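Local coordinates for lysin (Enterococcus phage IMEEF1, PDB 6IST), which binds calcium and probably cleaves the peptidoglycan of enterococcal cell walls through a cysteine-peptidase-like CHAP domain, at residues C[32-37]-C[42-47]; C[97-100]-C[104-107]; C[184-189]-C[203-208]. One frame throughout, in Å; residues are numbered along the deposited sequence.

Interaction 1 (C[32-37]-C[42-47])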
ATOM      1  N   LEU C  32     -12.620  -7.333 -17.722  1.00 16.34           N
ATOM      2  CA  LEU C  32     -13.104  -8.349 -16.816  1.00 19.67           C
ATOM      3  C   LEU C  32     -12.005  -8.868 -15.913  1.00 18.88           C
ATOM      4  O   LEU C  32     -12.162  -8.948 -14.684  1.00 20.50           O
ATOM      5  CB  LEU C  32     -13.644  -9.554 -17.612  1.00 20.54           C
ATOM      6  CG  LEU C  32     -14.151 -10.708 -16.741  1.00 24.71           C
ATOM      7  CD1 LEU C  32     -15.196 -10.144 -15.815  1.00 28.02           C
ATOM      8  CD2 LEU C  32     -14.766 -11.766 -17.625  1.00 29.25           C
ATOM      9  N   THR C  33     -10.865  -9.195 -16.524  1.00 18.52           N
ATOM     10  CA  THR C  33      -9.736  -9.742 -15.780  1.00 18.87           C
ATOM     11  C   THR C  33      -9.284  -8.716 -14.781  1.00 16.57           C
ATOM     12  O   THR C  33      -8.978  -9.036 -13.641  1.00 18.17           O
ATOM     13  CB  THR C  33      -8.597 -10.135 -16.771  1.00 20.65           C
ATOM     14  OG1 THR C  33      -9.004 -11.372 -17.439  1.00 19.69           O
ATOM     15  CG2 THR C  33      -7.254 -10.376 -16.075  1.00 21.10           C
ATOM     16  N   VAL C  34      -9.222  -7.468 -15.197  1.00 15.96           N
ATOM     17  CA  VAL C  34      -8.752  -6.435 -14.264  1.00 16.35           C
ATOM     18  C   VAL C  34      -9.753  -6.230 -13.108  1.00 18.11           C
ATOM     19  O   VAL C  34      -9.343  -6.161 -11.981  1.00 20.17           O
ATOM     20  CB  VAL C  34      -8.516  -5.081 -14.952  1.00 17.44           C
ATOM     21  CG1 VAL C  34      -8.389  -3.964 -13.926  1.00 17.53           C
ATOM     22  CG2 VAL C  34      -7.332  -5.220 -15.881  1.00 22.12           C
ATOM     23  N   ASP C  35     -11.039  -6.313 -13.395  1.00 18.72           N
ATOM     24  CA  ASP C  35     -12.021  -6.116 -12.370  1.00 20.33           C
ATOM     25  C   ASP C  35     -11.856  -7.207 -11.337  1.00 19.31           C
ATOM     26  O   ASP C  35     -11.889  -6.973 -10.120  1.00 18.51           O
ATOM     27  CB  ASP C  35     -13.398  -6.120 -12.972  1.00 23.87           C
ATOM     28  CG  ASP C  35     -14.519  -5.925 -11.924  1.00 30.09           C
ATOM     29  OD1 ASP C  35     -14.614  -4.851 -11.278  1.00 31.86           O
ATOM     30  OD2 ASP C  35     -15.308  -6.879 -11.744  1.00 31.57           O
ATOM     31  N   VAL C  36     -11.913  -8.439 -11.800  1.00 17.91           N
ATOM     32  CA  VAL C  36     -11.792  -9.556 -10.871  1.00 19.13           C
ATOM     33  C   VAL C  36     -10.494  -9.574 -10.068  1.00 18.96           C
ATOM     34  O   VAL C  36     -10.484  -9.780  -8.833  1.00 20.68           O
ATOM     35  CB  VAL C  36     -11.979 -10.875 -11.595  1.00 20.52           C
ATOM     36  CG1 VAL C  36     -11.814 -12.052 -10.650  1.00 22.52           C
ATOM     37  CG2 VAL C  36     -13.292 -10.884 -12.317  1.00 24.36           C
ATOM     38  N   MET C  37      -9.362  -9.357 -10.721  1.00 18.44           N
ATOM     39  CA  MET C  37      -8.145  -9.357 -10.016  1.00 17.02           C
ATOM     40  C   MET C  37      -8.098  -8.174  -8.976  1.00 18.77           C
ATOM     41  O   MET C  37      -7.585  -8.381  -7.860  1.00 18.59           O
ATOM     42  CB  MET C  37      -6.960  -9.264 -10.969  1.00 16.67           C
ATOM     43  CG  MET C  37      -6.507 -10.557 -11.715  1.00 17.95           C
ATOM     44  SD  MET C  37      -6.306 -12.054 -10.778  1.00 14.53           S
ATOM     45  CE  MET C  37      -7.963 -12.793 -10.971  1.00 24.05           C
ATOM     46  N   GLY C  42      -6.500  -7.413  -5.066  1.00 22.28           N
ATOM     47  CA  GLY C  42      -5.901  -6.076  -4.918  1.00 21.96           C
ATOM     48  C   GLY C  42      -4.806  -5.875  -5.968  1.00 24.29           C
ATOM     49  O   GLY C  42      -3.939  -5.010  -5.787  1.00 23.10           O
ATOM     50  N   TRP C  43      -4.864  -6.616  -7.063  1.00 20.88           N
ATOM     51  CA  TRP C  43      -3.859  -6.528  -8.157  1.00 18.94           C
ATOM     52  C   TRP C  43      -4.551  -5.863  -9.354  1.00 19.26           C
ATOM     53  O   TRP C  43      -5.589  -6.377  -9.821  1.00 22.03           O
ATOM     54  CB  TRP C  43      -3.388  -7.893  -8.546  1.00 18.49           C
ATOM     55  CG  TRP C  43      -2.475  -7.899  -9.793  1.00 19.60           C
ATOM     56  CD1 TRP C  43      -1.503  -6.999 -10.087  1.00 21.34           C
ATOM     57  CD2 TRP C  43      -2.434  -8.865 -10.806  1.00 22.52           C
ATOM     58  NE1 TRP C  43      -0.894  -7.315 -11.238  1.00 22.66           N
ATOM     59  CE2 TRP C  43      -1.404  -8.511 -11.679  1.00 21.14           C
ATOM     60  CE3 TRP C  43      -3.117 -10.048 -11.045  1.00 22.77           C
ATOM     61  CZ2 TRP C  43      -1.124  -9.236 -12.796  1.00 25.40           C
ATOM     62  CZ3 TRP C  43      -2.837 -10.752 -12.165  1.00 22.98           C
ATOM     63  CH2 TRP C  43      -1.841 -10.365 -13.025  1.00 25.03           C
ATOM     64  N   ARG C  44      -3.996  -4.765  -9.892  1.00 19.53           N
ATOM     65  CA  ARG C  44      -4.465  -4.202 -11.192  1.00 17.14           C
ATOM     66  C   ARG C  44      -3.449  -4.570 -12.302  1.00 18.86           C
ATOM     67  O   ARG C  44      -2.382  -3.963 -12.418  1.00 18.16           O
ATOM     68  CB  ARG C  44      -4.663  -2.671 -11.107  1.00 18.48           C
ATOM     69  CG  ARG C  44      -5.116  -2.053 -12.397  1.00 20.81           C
ATOM     70  CD  ARG C  44      -5.446  -0.537 -12.275  1.00 26.19           C
ATOM     71  NE  ARG C  44      -4.183   0.205 -12.524  1.00 33.70           N
ATOM     72  CZ  ARG C  44      -4.020   1.542 -12.602  1.00 38.89           C
ATOM     73  NH1 ARG C  44      -2.807   2.046 -12.870  1.00 36.57           N
ATOM     74  NH2 ARG C  44      -5.059   2.369 -12.487  1.00 37.45           N
ATOM     75  N   PRO C  45      -3.754  -5.599 -13.111  1.00 19.03           N
ATOM     76  CA  PRO C  45      -2.880  -5.925 -14.210  1.00 19.78           C
ATOM     77  C   PRO C  45      -2.775  -4.742 -15.122  1.00 19.78           C
ATOM     78  O   PRO C  45      -3.706  -4.012 -15.288  1.00 21.32           O
ATOM     79  CB  PRO C  45      -3.614  -7.100 -14.934  1.00 19.83           C
ATOM     80  CG  PRO C  45      -4.532  -7.655 -13.886  1.00 22.41           C
ATOM     81  CD  PRO C  45      -4.956  -6.473 -13.062  1.00 21.27           C
ATOM     82  N   TYR C  46      -1.646  -4.658 -15.775  1.00 23.16           N
ATOM     83  CA  TYR C  46      -1.313  -3.537 -16.619  1.00 25.14           C
ATOM     84  C   TYR C  46      -1.470  -3.894 -18.095  1.00 20.94           C
ATOM     85  O   TYR C  46      -1.310  -5.024 -18.511  1.00 21.79           O
ATOM     86  CB  TYR C  46       0.127  -3.161 -16.298  1.00 27.84           C
ATOM     87  CG  TYR C  46       0.621  -2.105 -17.175  1.00 34.62           C
ATOM     88  CD1 TYR C  46       0.293  -0.762 -16.919  1.00 41.18           C
ATOM     89  CD2 TYR C  46       1.406  -2.412 -18.284  1.00 36.79           C
ATOM     90  CE1 TYR C  46       0.761   0.249 -17.752  1.00 41.06           C
ATOM     91  CE2 TYR C  46       1.850  -1.400 -19.133  1.00 39.97           C
ATOM     92  CZ  TYR C  46       1.536  -0.088 -18.843  1.00 39.75           C
ATOM     93  OH  TYR C  46       1.994   0.900 -19.663  1.00 45.40           O
ATOM     94  N   GLY C  47      -1.862  -2.933 -18.909  1.00 21.48           N
ATOM     95  CA  GLY C  47      -1.782  -3.095 -20.348  1.00 22.46           C
ATOM     96  C   GLY C  47      -2.942  -3.812 -20.991  1.00 22.16           C
ATOM     97  O   GLY C  47      -4.015  -3.926 -20.445  1.00 21.86           O
TER
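Met-37, on the helix, meets Trp-43 and Pro-45 on the chain that turns back along it, and most of this contact is apolar. The Met-37 side chain runs alongside the indole in the same direction, with its CG 3.5 Å from CE3 of Trp-43. The bend at chi2 (-48°) sets its sulfur at the rim of the six-membered ring, a Met-aromatic contact made at the edge, SD of Met-37 lying 5.0 Å from the ring centroid of Trp-43. Pro-45 fills the corner between them: its CG sits over the centre of the Trp-43 ring, while its CD lies 4.0 Å from CB of Met-37. On the next flank Val-34 slides past the proline in the opposite direction, CG2 of Val-34 being 3.9 Å from CD of Pro-45, and its other methyl lies beside the aliphatic stem of Arg-44, whose NH1 binds the backbone of Thr-217.

Polar contact is confined to the backbone. A weak but fairly straight hydrogen bond, 3.3 Å and 164°, runs from Trp-43 N to Met-37 O.

Gly-42 and Arg-44 both make backbone hydrogen bonds with Val-215 of strand 215-219. Helix 29-41, whose first turn carries the calcium ligand Asp-31, thus ends at a glycine with positive phi, and the chain folds back as the short, weakly bonded strand 43-44, at the edge of a mixed sheet and packed on the CHAP-domain helix it has just left.

Interaction 2 (C[97-100]-C[104-107])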
ATOM      1  N   ASP C  97     -12.223 -26.673 -14.490  1.00 21.96           N
ATOM      2  CA  ASP C  97     -10.976 -27.263 -14.962  1.00 24.54           C
ATOM      3  C   ASP C  97     -11.054 -27.576 -16.464  1.00 21.14           C
ATOM      4  O   ASP C  97     -12.116 -27.887 -16.985  1.00 23.39           O
ATOM      5  CB  ASP C  97     -10.629 -28.543 -14.195  1.00 25.90           C
ATOM      6  CG  ASP C  97     -10.326 -28.294 -12.693  1.00 32.46           C
ATOM      7  OD1 ASP C  97     -10.153 -27.120 -12.211  1.00 33.78           O
ATOM      8  OD2 ASP C  97     -10.257 -29.305 -11.939  1.00 35.16           O
ATOM      9  N   GLY C  98      -9.935 -27.558 -17.171  1.00 19.06           N
ATOM     10  CA  GLY C  98      -9.962 -27.863 -18.553  1.00 19.91           C
ATOM     11  C   GLY C  98     -10.297 -29.310 -18.792  1.00 23.82           C
ATOM     12  O   GLY C  98     -10.130 -30.130 -17.920  1.00 22.32           O
ATOM     13  N   ARG C  99     -10.884 -29.578 -19.932  1.00 25.18           N
ATOM     14  CA  ARG C  99     -11.347 -30.942 -20.224  1.00 29.42           C
ATOM     15  C   ARG C  99     -10.366 -31.788 -21.059  1.00 30.25           C
ATOM     16  O   ARG C  99      -9.468 -31.303 -21.723  1.00 28.64           O
ATOM     17  CB  ARG C  99     -12.704 -30.846 -20.911  1.00 29.66           C
ATOM     18  CG  ARG C  99     -13.796 -30.242 -20.046  1.00 34.37           C
ATOM     19  CD  ARG C  99     -14.934 -29.793 -20.945  1.00 37.12           C
ATOM     20  NE  ARG C  99     -15.963 -29.056 -20.228  1.00 41.69           N
ATOM     21  CZ  ARG C  99     -17.196 -28.844 -20.692  1.00 40.50           C
ATOM     22  NH1 ARG C  99     -17.597 -29.321 -21.877  1.00 41.82           N
ATOM     23  NH2 ARG C  99     -18.040 -28.149 -19.952  1.00 40.67           N
ATOM     24  N   ALA C 100     -10.539 -33.104 -20.986  1.00 28.13           N
ATOM     25  CA  ALA C 100      -9.670 -34.054 -21.647  1.00 29.20           C
ATOM     26  C   ALA C 100      -9.713 -33.979 -23.182  1.00 28.27           C
ATOM     27  O   ALA C 100      -8.750 -34.313 -23.834  1.00 31.06           O
ATOM     28  CB  ALA C 100     -10.021 -35.473 -21.164  1.00 27.53           C
ATOM     29  N   PHE C 104     -12.139 -26.077 -22.891  1.00 22.19           N
ATOM     30  CA  PHE C 104     -12.353 -25.529 -21.593  1.00 23.13           C
ATOM     31  C   PHE C 104     -13.468 -24.471 -21.627  1.00 22.17           C
ATOM     32  O   PHE C 104     -13.882 -24.007 -22.697  1.00 19.69           O
ATOM     33  CB  PHE C 104     -11.020 -24.950 -21.047  1.00 19.63           C
ATOM     34  CG  PHE C 104     -10.507 -23.732 -21.804  1.00 17.56           C
ATOM     35  CD1 PHE C 104      -9.645 -23.883 -22.886  1.00 19.86           C
ATOM     36  CD2 PHE C 104     -10.824 -22.499 -21.398  1.00 18.56           C
ATOM     37  CE1 PHE C 104      -9.173 -22.808 -23.600  1.00 19.86           C
ATOM     38  CE2 PHE C 104     -10.392 -21.384 -22.118  1.00 17.71           C
ATOM     39  CZ  PHE C 104      -9.533 -21.551 -23.178  1.00 18.60           C
ATOM     40  N   VAL C 105     -13.955 -24.101 -20.458  1.00 20.43           N
ATOM     41  CA  VAL C 105     -14.917 -23.057 -20.312  1.00 19.85           C
ATOM     42  C   VAL C 105     -14.361 -21.850 -19.560  1.00 19.22           C
ATOM     43  O   VAL C 105     -13.836 -21.989 -18.503  1.00 17.69           O
ATOM     44  CB  VAL C 105     -16.167 -23.593 -19.604  1.00 24.26           C
ATOM     45  CG1 VAL C 105     -17.161 -22.512 -19.347  1.00 25.48           C
ATOM     46  CG2 VAL C 105     -16.809 -24.701 -20.441  1.00 24.48           C
ATOM     47  N   SER C 106     -14.496 -20.665 -20.131  1.00 17.95           N
ATOM     48  CA  SER C 106     -14.165 -19.432 -19.480  1.00 18.73           C
ATOM     49  C   SER C 106     -15.295 -18.364 -19.679  1.00 21.18           C
ATOM     50  O   SER C 106     -16.096 -18.450 -20.627  1.00 23.62           O
ATOM     51  CB  SER C 106     -12.742 -18.939 -19.892  1.00 19.63           C
ATOM     52  OG  SER C 106     -12.726 -18.535 -21.259  1.00 21.37           O
ATOM     53  N   VAL C 107     -15.381 -17.374 -18.777  1.00 18.70           N
ATOM     54  CA  VAL C 107     -16.275 -16.239 -18.923  1.00 18.46           C
ATOM     55  C   VAL C 107     -15.406 -15.106 -19.398  1.00 16.64           C
ATOM     56  O   VAL C 107     -14.338 -14.854 -18.793  1.00 17.91           O
ATOM     57  CB  VAL C 107     -16.911 -15.889 -17.607  1.00 19.53           C
ATOM     58  CG1 VAL C 107     -17.539 -14.540 -17.642  1.00 20.31           C
ATOM     59  CG2 VAL C 107     -17.906 -16.951 -17.286  1.00 20.48           C
TER
HETATM   60  O   HOH W   1     -13.961 -26.898 -18.858  1.00 44.29           O
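With chi1 at -64°, the CG of Arg-99 is anti to its carbonyl carbon, and from there the chain runs extended as far as NE, carrying the guanidinium out over Val-105. Val-105 meets it with CG2, the methyl that a chi1 of 176° sets beside its own backbone N. The two side chains cross at a slant, and the methyl comes under one face of the guanidinium, CG2 of Val-105 lying 3.7 Å from NH2 of Arg-99. The flat group thus lies across the valine, while NH2 also forms a salt bridge with Glu-96, a residue that the Val-105 side chain also touches.

Deeper in, Gly-98 CA packs against CB of Phe-104 at 4.0 Å. The segments share no direct hydrogen bond, and a water spans the gap instead. It lies 2.8 Å from Asp-97 O, near enough to donate to it, and accepts weakly from NE of Arg-99 and from N of Val-105, each at 3.2 Å.

Residues 97-100 lie in the connection between strands 90-94 and 103-108, adjacent antiparallel partners in the six-stranded sheet of the CHAP domain, and 104-107 lie in the strand it leads into; the chain leaves the first strand, makes an irregular excursion and re-enters as the second. Gly-98 is also tied by backbone hydrogen bonding to Ile-72, and Arg-99 O accepts from Ser-69, which anchors the excursion to another loop. Phe-104 turns its ring from the excursion into the buried side of the strand, where it meets His-127, Ile-72 and Met-78, while Arg-99 reaches His-126 on strand 123-128.

Interaction 3 (C[184-189]-C[203-208])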
ATOM      1  N   PHE C 184       9.490  -0.343  -3.451  1.00 16.79           N
ATOM      2  CA  PHE C 184       8.992  -0.656  -2.092  1.00 17.50           C
ATOM      3  C   PHE C 184       8.905   0.591  -1.288  1.00 19.38           C
ATOM      4  O   PHE C 184       9.866   1.305  -1.165  1.00 18.55           O
ATOM      5  CB  PHE C 184       9.918  -1.663  -1.500  1.00 19.44           C
ATOM      6  CG  PHE C 184       9.572  -2.162  -0.118  1.00 18.80           C
ATOM      7  CD1 PHE C 184       8.308  -2.526   0.224  1.00 19.89           C
ATOM      8  CD2 PHE C 184      10.593  -2.330   0.802  1.00 21.63           C
ATOM      9  CE1 PHE C 184       8.040  -3.000   1.487  1.00 22.69           C
ATOM     10  CE2 PHE C 184      10.351  -2.831   2.068  1.00 23.90           C
ATOM     11  CZ  PHE C 184       9.051  -3.154   2.406  1.00 24.37           C
ATOM     12  N   VAL C 185       7.739   0.828  -0.701  1.00 18.12           N
ATOM     13  CA  VAL C 185       7.527   1.941   0.184  1.00 19.59           C
ATOM     14  C   VAL C 185       7.587   1.434   1.596  1.00 21.40           C
ATOM     15  O   VAL C 185       6.905   0.462   1.933  1.00 21.50           O
ATOM     16  CB  VAL C 185       6.148   2.583  -0.118  1.00 20.21           C
ATOM     17  CG1 VAL C 185       5.796   3.672   0.883  1.00 22.34           C
ATOM     18  CG2 VAL C 185       6.175   3.091  -1.544  1.00 17.62           C
ATOM     19  N   ILE C 186       8.457   2.056   2.392  1.00 21.99           N
ATOM     20  CA  ILE C 186       8.649   1.695   3.780  1.00 24.00           C
ATOM     21  C   ILE C 186       9.250   2.887   4.516  1.00 25.83           C
ATOM     22  O   ILE C 186      10.134   3.542   3.992  1.00 24.50           O
ATOM     23  CB  ILE C 186       9.595   0.470   3.918  1.00 27.25           C
ATOM     24  CG1 ILE C 186       9.843   0.122   5.386  1.00 28.85           C
ATOM     25  CG2 ILE C 186      10.900   0.678   3.178  1.00 25.06           C
ATOM     26  CD1 ILE C 186      10.422  -1.236   5.657  1.00 30.60           C
ATOM     27  N   GLY C 187       8.754   3.123   5.722  1.00 28.08           N
ATOM     28  CA  GLY C 187       9.228   4.261   6.569  1.00 29.09           C
ATOM     29  C   GLY C 187       9.150   5.624   5.908  1.00 28.21           C
ATOM     30  O   GLY C 187       9.994   6.469   6.144  1.00 30.39           O
ATOM     31  N   GLY C 188       8.146   5.851   5.075  1.00 27.03           N
ATOM     32  CA  GLY C 188       8.048   7.112   4.375  1.00 27.05           C
ATOM     33  C   GLY C 188       9.098   7.283   3.287  1.00 24.99           C
ATOM     34  O   GLY C 188       9.306   8.396   2.839  1.00 27.30           O
ATOM     35  N   LYS C 189       9.736   6.196   2.864  1.00 22.64           N
ATOM     36  CA  LYS C 189      10.750   6.234   1.805  1.00 24.66           C
ATOM     37  C   LYS C 189      10.374   5.246   0.687  1.00 21.80           C
ATOM     38  O   LYS C 189       9.516   4.413   0.822  1.00 22.13           O
ATOM     39  CB  LYS C 189      12.139   5.840   2.298  1.00 28.27           C
ATOM     40  CG  LYS C 189      12.627   6.424   3.607  1.00 32.30           C
ATOM     41  CD  LYS C 189      12.607   7.911   3.591  1.00 34.63           C
ATOM     42  CE  LYS C 189      13.559   8.528   4.612  1.00 39.32           C
ATOM     43  NZ  LYS C 189      13.609   7.857   5.924  1.00 39.87           N
ATOM     44  N   ASN C 203       8.331  -8.516   0.159  1.00 21.93           N
ATOM     45  CA  ASN C 203       7.047  -9.171   0.439  1.00 22.16           C
ATOM     46  C   ASN C 203       6.989  -9.858   1.808  1.00 22.36           C
ATOM     47  O   ASN C 203       5.902  -9.938   2.454  1.00 22.18           O
ATOM     48  CB  ASN C 203       6.595 -10.111  -0.681  1.00 26.25           C
ATOM     49  CG  ASN C 203       5.916  -9.325  -1.799  1.00 26.98           C
ATOM     50  OD1 ASN C 203       4.979  -8.541  -1.540  1.00 29.98           O
ATOM     51  ND2 ASN C 203       6.378  -9.489  -2.990  1.00 26.89           N
ATOM     52  N   ASP C 204       8.117 -10.344   2.254  1.00 24.46           N
ATOM     53  CA  ASP C 204       8.175 -10.939   3.596  1.00 25.45           C
ATOM     54  C   ASP C 204       7.976  -9.888   4.660  1.00 26.32           C
ATOM     55  O   ASP C 204       7.276 -10.144   5.638  1.00 25.11           O
ATOM     56  CB  ASP C 204       9.475 -11.675   3.815  1.00 32.55           C
ATOM     57  CG  ASP C 204       9.551 -12.980   3.014  1.00 38.29           C
ATOM     58  OD1 ASP C 204       8.489 -13.464   2.515  1.00 44.68           O
ATOM     59  OD2 ASP C 204      10.679 -13.514   2.888  1.00 45.49           O
ATOM     60  N   LEU C 205       8.579  -8.709   4.487  1.00 21.99           N
ATOM     61  CA  LEU C 205       8.331  -7.594   5.389  1.00 22.82           C
ATOM     62  C   LEU C 205       6.841  -7.231   5.437  1.00 20.94           C
ATOM     63  O   LEU C 205       6.231  -7.126   6.530  1.00 22.50           O
ATOM     64  CB  LEU C 205       9.160  -6.384   4.997  1.00 21.39           C
ATOM     65  CG  LEU C 205      10.681  -6.466   5.149  1.00 22.25           C
ATOM     66  CD1 LEU C 205      11.305  -5.208   4.609  1.00 23.33           C
ATOM     67  CD2 LEU C 205      11.016  -6.593   6.584  1.00 25.68           C
ATOM     68  N   ILE C 206       6.245  -7.078   4.243  1.00 20.79           N
ATOM     69  CA  ILE C 206       4.830  -6.825   4.140  1.00 21.60           C
ATOM     70  C   ILE C 206       4.000  -7.787   4.928  1.00 24.21           C
ATOM     71  O   ILE C 206       3.054  -7.353   5.655  1.00 25.47           O
ATOM     72  CB  ILE C 206       4.401  -6.745   2.677  1.00 23.14           C
ATOM     73  CG1 ILE C 206       4.970  -5.441   2.128  1.00 24.25           C
ATOM     74  CG2 ILE C 206       2.868  -6.741   2.537  1.00 27.66           C
ATOM     75  CD1 ILE C 206       4.870  -5.312   0.592  1.00 21.53           C
ATOM     76  N   LYS C 207       4.316  -9.059   4.782  1.00 25.33           N
ATOM     77  CA  LYS C 207       3.604 -10.103   5.539  1.00 30.85           C
ATOM     78  C   LYS C 207       3.744 -10.003   7.047  1.00 28.28           C
ATOM     79  O   LYS C 207       2.744 -10.116   7.781  1.00 26.38           O
ATOM     80  CB  LYS C 207       3.985 -11.499   5.085  1.00 35.91           C
ATOM     81  CG  LYS C 207       3.043 -12.122   4.060  1.00 47.95           C
ATOM     82  CD  LYS C 207       3.373 -13.607   3.905  1.00 59.35           C
ATOM     83  CE  LYS C 207       3.240 -14.106   2.470  1.00 64.17           C
ATOM     84  NZ  LYS C 207       1.814 -14.293   2.100  1.00 65.90           N
ATOM     85  N   ARG C 208       4.962  -9.808   7.517  1.00 27.09           N
ATOM     86  CA  ARG C 208       5.231  -9.721   8.943  1.00 29.22           C
ATOM     87  C   ARG C 208       4.593  -8.539   9.680  1.00 27.64           C
ATOM     88  O   ARG C 208       4.149  -8.646  10.844  1.00 27.63           O
ATOM     89  CB  ARG C 208       6.747  -9.586   9.152  1.00 28.08           C
ATOM     90  CG  ARG C 208       7.514 -10.806   8.882  1.00 30.01           C
ATOM     91  CD  ARG C 208       8.985 -10.603   9.161  1.00 29.24           C
ATOM     92  NE  ARG C 208       9.636 -11.679   8.474  1.00 29.17           N
ATOM     93  CZ  ARG C 208      10.597 -11.554   7.587  1.00 31.64           C
ATOM     94  NH1 ARG C 208      11.123 -10.361   7.262  1.00 31.66           N
ATOM     95  NH2 ARG C 208      11.028 -12.644   6.983  1.00 34.49           N
TER
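The Phe-184 side chain leaves the strand toward the helix, and its CE1, CE2 and CZ meet Leu-205 and Ile-206. CD1 of Leu-205 approaches CE2 of Phe-184 to 3.6 Å, the two side chains crossing at about a right angle. Across the ring, Ile-206 slides past in the opposite direction and brings CG1 to 4.0 Å from CE1 of Phe-184. Ile-186 adds the remaining touch, its CD1 being 4.2 Å from CD1 of Leu-205, and its CB lies above one face of the Phe-184 ring. No hydrogen bond joins the segments; the contact is wholly apolar and buried.

CG of Phe-184, anti to the backbone N (chi1 -178°), sets the direction in which the ring leaves CB. The axes of the short strand and helix lie 10.4 Å apart, a gap that the side chains fill. Around the phenyl group, Met-168, Ile-170 and Leu-193 also touch it, and a type I' turn through Gly-187 and Gly-188 returns the chain to its hairpin partner. An aromatic side chain of a neighbouring subunit packs on Leu-205. With strand and helix inclined at 41°, this is helix-on-sheet packing, alternate strand residues facing the helix that follows a beta hairpin.

Interactions 1 and 2 both belong to the CHAP domain and touch where Leu-32 CD2 approaches Val-107 O, at 3.3 Å, although their centres are 21 Å apart. Interaction 3 lies on the opposite side of the chain's centre from interaction 2, yet shares a mixed sheet with interaction 1, whose strand 43-44 and strand 180-186 both belong to it. Interaction 3 is purely apolar, and a neighbouring subunit packs against it. Interaction 1, closest to the centre, combines apolar packing with one weak backbone bond. Interaction 2 relies on a water and a guanidinium-methyl contact. The wholly apolar contact is thus the fully buried one, although its centre lies about 22 Å from the chain's centre, while both partly buried contacts include polar links.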